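PDB 2ODA: HAD family phosphatase from Pseudomonas syringae pv. tomato, which belongs to a Pseudomonas-specific branch of the haloacid dehalogenase superfamily and is probably a phosphatase-like hydrolase, although its exact biochemical role remains unsettled. Local coordinates for residues Ala35-Pro39 / Gly40-Ala44; Leu117-Ser120 / Gly121-Ala124; Ile186-Arg189 / Arg190-Glu194. All coordinates share one frame; numbering follows the deposited sequence.

Interaction 1. Residues Ala35-Pro39 / Gly40-Ala44; sequences AQLTP and GAQNA
T38 and A41 close a tight turn here, and the one hydrogen bond between the two halves is theirs: A41 N donates a hydrogen bond to T38 O at 3.0 Å, with an N-H...O angle of 158°. This is the closing bond of a type II beta turn with P39 and G40 at its corners. P39 suits the first corner because its ring already holds phi near the value required, while G40 takes a positive phi of 86°, at which a CB would be jammed against P39 O. G40 also occupies the N-cap position of helix 41-51, and its own carbonyl receives A44 N in the first helical turn.

The apolar contacts lie beside this bond. L37 CB meets A41 CB at 3.8 Å, and A41 CB also sits 3.2 Å from T38 O. Farther out on the leucine, L37 CD1 rests on Q42 CG at 3.7 Å. The glutamine chain bends at chi2 (92°), which brings its amide carbon near the same methyl, with Q42 CD 3.8 Å from L37 CD1. What Q42 offers L37 is therefore mainly its aliphatic stem and amide carbon. L37 also packs against V18 and P72.

The polar end of T38 serves the loop behind. OG1 hydrogen-bonds to the carbonyl of C16, and backbone bonds join T38 with L17 and Q36 with D19, so the extended approach to the turn is tied to the end of helix 13-17 (C16, L17) and to D19 beyond it. Together these contacts make a Pro-Gly type II turn that leads into helix 41-51, with the glycine at its N-cap position.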
# COMPACT_ATOMS: atom_id res chain seq x y z
N ALA B 35 -6.69 2.72 -30.04
CA ALA B 35 -5.34 2.38 -29.63
C ALA B 35 -4.31 3.51 -29.90
O ALA B 35 -3.14 3.39 -29.51
CB ALA B 35 -4.89 1.04 -30.24
N GLN B 36 -4.74 4.61 -30.54
CA GLN B 36 -3.84 5.74 -30.77
C GLN B 36 -3.37 6.23 -29.40
O GLN B 36 -4.18 6.39 -28.48
CB GLN B 36 -4.56 6.87 -31.52
CG GLN B 36 -3.70 8.14 -31.80
CD GLN B 36 -4.52 9.28 -32.42
OE1 GLN B 36 -5.63 9.07 -32.88
NE2 GLN B 36 -3.96 10.48 -32.41
N LEU B 37 -2.06 6.40 -29.24
CA LEU B 37 -1.53 7.06 -28.03
C LEU B 37 -2.01 8.50 -27.85
O LEU B 37 -2.20 9.22 -28.82
CB LEU B 37 -0.00 7.06 -28.08
CG LEU B 37 0.63 5.67 -28.01
CD1 LEU B 37 2.02 5.68 -28.70
CD2 LEU B 37 0.73 5.18 -26.58
N THR B 38 -2.20 8.91 -26.60
CA THR B 38 -2.61 10.28 -26.27
C THR B 38 -1.48 11.31 -26.54
O THR B 38 -0.31 10.95 -26.61
CB THR B 38 -3.13 10.42 -24.81
OG1 THR B 38 -2.09 10.06 -23.89
CG2 THR B 38 -4.37 9.54 -24.60
N PRO B 39 -1.86 12.59 -26.73
CA PRO B 39 -0.84 13.59 -27.10
C PRO B 39 0.33 13.64 -26.09
O PRO B 39 0.11 13.67 -24.88
CB PRO B 39 -1.64 14.90 -27.10
CG PRO B 39 -3.04 14.50 -27.43
CD PRO B 39 -3.22 13.18 -26.70
N GLY B 40 1.55 13.59 -26.61
CA GLY B 40 2.74 13.64 -25.76
C GLY B 40 3.20 12.30 -25.21
O GLY B 40 4.28 12.24 -24.63
N ALA B 41 2.40 11.24 -25.39
CA ALA B 41 2.71 9.92 -24.82
C ALA B 41 4.04 9.36 -25.36
O ALA B 41 4.84 8.85 -24.58
CB ALA B 41 1.54 8.88 -25.07
N GLN B 42 4.27 9.44 -26.68
CA GLN B 42 5.51 8.91 -27.27
C GLN B 42 6.74 9.53 -26.63
O GLN B 42 7.71 8.84 -26.34
CB GLN B 42 5.56 9.12 -28.79
CG GLN B 42 4.51 8.32 -29.59
CD GLN B 42 3.22 9.09 -29.84
OE1 GLN B 42 2.68 9.75 -28.95
NE2 GLN B 42 2.70 8.99 -31.06
N ASN B 43 6.69 10.85 -26.45
CA ASN B 43 7.76 11.63 -25.82
C ASN B 43 7.98 11.17 -24.36
O ASN B 43 9.10 10.80 -23.97
CB ASN B 43 7.38 13.13 -25.93
CG ASN B 43 8.49 14.08 -25.52
OD1 ASN B 43 9.14 13.88 -24.50
ND2 ASN B 43 8.69 15.14 -26.31
N ALA B 44 6.91 11.19 -23.56
CA ALA B 44 7.03 10.76 -22.15
C ALA B 44 7.53 9.32 -22.04
O ALA B 44 8.40 9.01 -21.21
CB ALA B 44 5.67 10.91 -21.41

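Interaction 2. Residues Leu117-Ser120 / Gly121-Ala124; sequences LLQS and GLNA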
# COMPACT_ATOMS: atom_id res chain seq x y z
N LEU B 117 -10.29 5.44 -10.71
CA LEU B 117 -8.95 4.91 -10.60
C LEU B 117 -8.04 5.82 -9.76
O LEU B 117 -7.26 5.33 -8.94
CB LEU B 117 -8.37 4.62 -11.98
CG LEU B 117 -6.89 4.22 -12.03
CD1 LEU B 117 -6.57 2.94 -11.20
CD2 LEU B 117 -6.46 4.05 -13.50
N LEU B 118 -8.11 7.13 -9.97
CA LEU B 118 -7.40 8.06 -9.10
C LEU B 118 -7.74 7.87 -7.63
O LEU B 118 -6.86 7.90 -6.77
CB LEU B 118 -7.63 9.52 -9.52
CG LEU B 118 -6.99 9.83 -10.88
CD1 LEU B 118 -7.62 11.09 -11.46
CD2 LEU B 118 -5.46 9.96 -10.72
N GLN B 119 -9.02 7.68 -7.34
CA GLN B 119 -9.46 7.37 -5.97
C GLN B 119 -8.82 6.08 -5.43
O GLN B 119 -8.43 6.01 -4.26
CB GLN B 119 -10.99 7.29 -5.90
CG GLN B 119 -11.54 7.21 -4.43
CD GLN B 119 -11.22 8.47 -3.64
OE1 GLN B 119 -11.74 9.53 -3.93
NE2 GLN B 119 -10.37 8.35 -2.64
N SER B 120 -8.73 5.05 -6.28
CA SER B 120 -8.01 3.82 -5.90
C SER B 120 -6.56 4.17 -5.52
O SER B 120 -6.05 3.68 -4.51
CB SER B 120 -8.06 2.80 -7.05
OG SER B 120 -7.19 1.69 -6.80
N GLY B 121 -5.89 5.00 -6.31
CA GLY B 121 -4.50 5.36 -6.05
C GLY B 121 -4.35 6.13 -4.74
O GLY B 121 -3.41 5.87 -3.97
N LEU B 122 -5.26 7.08 -4.50
CA LEU B 122 -5.25 7.83 -3.24
C LEU B 122 -5.48 6.87 -2.07
O LEU B 122 -4.80 6.93 -1.06
CB LEU B 122 -6.34 8.94 -3.25
CG LEU B 122 -6.11 10.09 -4.24
CD1 LEU B 122 -7.33 11.05 -4.28
CD2 LEU B 122 -4.84 10.88 -3.87
N ASN B 123 -6.47 6.00 -2.22
CA ASN B 123 -6.75 4.99 -1.17
C ASN B 123 -5.58 4.05 -0.92
O ASN B 123 -5.35 3.60 0.23
CB ASN B 123 -8.00 4.18 -1.55
CG ASN B 123 -9.30 5.00 -1.41
OD1 ASN B 123 -9.30 6.04 -0.77
ND2 ASN B 123 -10.39 4.53 -2.03
N ALA B 124 -4.83 3.76 -1.97
CA ALA B 124 -3.69 2.84 -1.86
C ALA B 124 -2.44 3.54 -1.28
O ALA B 124 -1.44 2.89 -0.97
CB ALA B 124 -3.37 2.22 -3.25
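L117 to N123 run along helix 115-123, with A124 following, and four i to i+4 backbone bonds join the two halves. G121 N reaches L117 O at 3.0 Å, L122 N reaches L118 O at 2.9 Å, and N123 N reaches Q119 O at 2.8 Å. The fourth, A124 N to S120 O, is less straight than the others.

Among the side chains, the main pair is Q119 with N123, one turn apart. Q119 NE2 donates to N123 OD1 at 3.2 Å. N123 OD1 lies close to the amide plane of Q119, but Q119 NE2 stands above the carbonyl plane of N123, 52° out of it and not on a lone pair; the two amides are turned 37° from each other. Q119 reaches this position by bending at chi2 (64°), which folds its amide back along the helix toward its C-terminal end. N123 CG lies 3.1 Å from Q119 O, the carbonyl that accepts N123 N. The ND2 of N123 is held elsewhere, by the carbonyl of P88, and its backbone and side chain meet the second subunit, where S103 of that subunit packs on it.

L122 sets its CG 3.4 Å from L118 O. S120 directs its hydroxyl to the carbonyl of Q89, with which it hydrogen-bonds, and with A124 it packs on C93 of helix 91-99. L118 faces S112 of strand 109-112 and L164 and L167 of helix 150-167. The segment is thus most of the crossover helix, with A124 just beyond, in the beta-alpha-beta unit 109-112, 115-123, 127-131 of this Rossmann-like HAD core.

Interaction 3. Residues Ile186-Arg189 / Arg190-Glu194; sequences IALR and RSKGE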
# COMPACT_ATOMS: atom_id res chain seq x y z
N ILE B 186 7.03 17.11 -8.22
CA ILE B 186 6.69 16.22 -7.09
C ILE B 186 7.95 15.79 -6.32
O ILE B 186 7.96 15.71 -5.08
CB ILE B 186 5.82 15.03 -7.54
CG1 ILE B 186 4.39 15.54 -7.85
CG2 ILE B 186 5.81 13.91 -6.46
CD1 ILE B 186 3.48 14.51 -8.63
N ALA B 187 9.03 15.53 -7.05
CA ALA B 187 10.29 15.14 -6.39
C ALA B 187 10.78 16.26 -5.46
O ALA B 187 11.22 15.99 -4.34
CB ALA B 187 11.36 14.78 -7.42
N LEU B 188 10.67 17.51 -5.92
CA LEU B 188 10.99 18.71 -5.14
C LEU B 188 10.10 18.82 -3.91
O LEU B 188 10.60 19.01 -2.80
CB LEU B 188 10.89 19.98 -5.99
CG LEU B 188 11.32 21.36 -5.43
CD1 LEU B 188 12.78 21.38 -4.89
CD2 LEU B 188 11.13 22.48 -6.51
N ARG B 189 8.79 18.69 -4.09
CA ARG B 189 7.86 18.60 -2.93
C ARG B 189 8.27 17.52 -1.91
O ARG B 189 8.33 17.78 -0.70
CB ARG B 189 6.40 18.43 -3.38
CG ARG B 189 5.83 19.69 -4.00
CD ARG B 189 4.67 19.43 -4.96
NE ARG B 189 3.54 18.82 -4.28
CZ ARG B 189 2.36 18.58 -4.84
NH1 ARG B 189 2.15 18.93 -6.10
NH2 ARG B 189 1.39 18.01 -4.12
N ARG B 190 8.62 16.34 -2.41
CA ARG B 190 9.11 15.24 -1.56
C ARG B 190 10.37 15.61 -0.80
O ARG B 190 10.52 15.26 0.38
CB ARG B 190 9.35 13.98 -2.39
CG ARG B 190 8.05 13.29 -2.85
CD ARG B 190 8.32 12.06 -3.69
NE ARG B 190 9.09 11.05 -2.96
CZ ARG B 190 9.85 10.13 -3.54
NH1 ARG B 190 9.94 10.08 -4.85
NH2 ARG B 190 10.53 9.26 -2.81
N SER B 191 11.26 16.35 -1.47
CA SER B 191 12.52 16.79 -0.88
C SER B 191 12.25 17.73 0.30
O SER B 191 13.05 17.82 1.23
CB SER B 191 13.42 17.45 -1.94
OG SER B 191 13.08 18.82 -2.16
N LYS B 192 11.10 18.41 0.27
CA LYS B 192 10.66 19.34 1.32
C LYS B 192 9.80 18.66 2.38
O LYS B 192 9.16 19.33 3.21
CB LYS B 192 9.90 20.53 0.71
CG LYS B 192 10.74 21.35 -0.26
CD LYS B 192 9.89 22.33 -1.07
CE LYS B 192 10.80 23.13 -2.02
NZ LYS B 192 10.15 24.34 -2.57
N GLY B 193 9.77 17.33 2.35
CA GLY B 193 9.08 16.56 3.38
C GLY B 193 7.63 16.20 3.09
O GLY B 193 6.99 15.54 3.92
N GLU B 194 7.11 16.60 1.93
CA GLU B 194 5.71 16.28 1.58
C GLU B 194 5.51 14.79 1.29
O GLU B 194 6.32 14.17 0.58
CB GLU B 194 5.20 17.11 0.38
CG GLU B 194 3.65 17.17 0.31
CD GLU B 194 3.12 17.86 -0.92
OE1 GLU B 194 3.80 18.74 -1.47
OE2 GLU B 194 1.99 17.53 -1.33
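R189 and E194 form a salt bridge across the end of helix 179-191. The guanidinium grips the carboxylate side-on with two nitrogens, R189 NE to E194 OE1 at 2.8 Å and R189 NH2 to E194 OE2 at 2.9 Å, the second bond nearly straight at 172°. Both oxygens are met on their syn sides; the two planes are 21° apart, and the donors stand somewhat out of the carboxylate plane. The arginine bends at chi3 (63°) to offer this edge, while E194 is extended beyond CG and runs beside it in the same direction. NH1 of R189 bonds to the carbonyl of H170, which further fixes the rotation of the group.

Apolar contacts are slighter. The stem of K192 passes L188, with K192 CE 3.9 Å from L188 CG. I186 CG2 lies near R190 CD, and both side chains touch W127. The guanidinium of R190 leaves the helix to bond with the carbonyl of T5.

Backbone bonds finish the helix. R190 N to I186 O, at 2.8 Å, and S191 N to A187 O keep the regular spacing, whereas K192 N makes only a weak bond to L188 O and turns to R189 O as well. The hydroxyl of S191 donates to L188 O, with S191 OG 2.6 Å away, in the carbonyl plane and on a lone pair, so the last turn's carbonyl is used by a side chain too. E194 N reaches R189 O at 3.1 Å; it and K192 N approach that carbonyl from opposite faces of its plane. With G193 N bonded to R190 O, and G193 at positive phi as the C-prime residue, this is a Schellman motif, and the R189-E194 salt bridge spans the helix C-cap.

Overall arrangement
All three interactions are local, and each falls at or near a helix end: interaction 1 where helix 41-51 begins, interactions 2 and 3 toward the ends of helices 115-123 and 179-191. Interaction 2 is the buried one, and it alone meets the second subunit. Interactions 1 and 2 lie on opposite sides of the chain's centre. Interaction 3 sits farthest out, its centre about 21 Å from that of the chain, and has the only salt bridge; interaction 1 relies on a turn with apolar packing, and interaction 2 adds a neutral amide pair to its helical backbone bonds. None touches another, but interaction 3 packs on strand 127-131, part of the beta-alpha-beta unit of interaction 2, and H170 borders both.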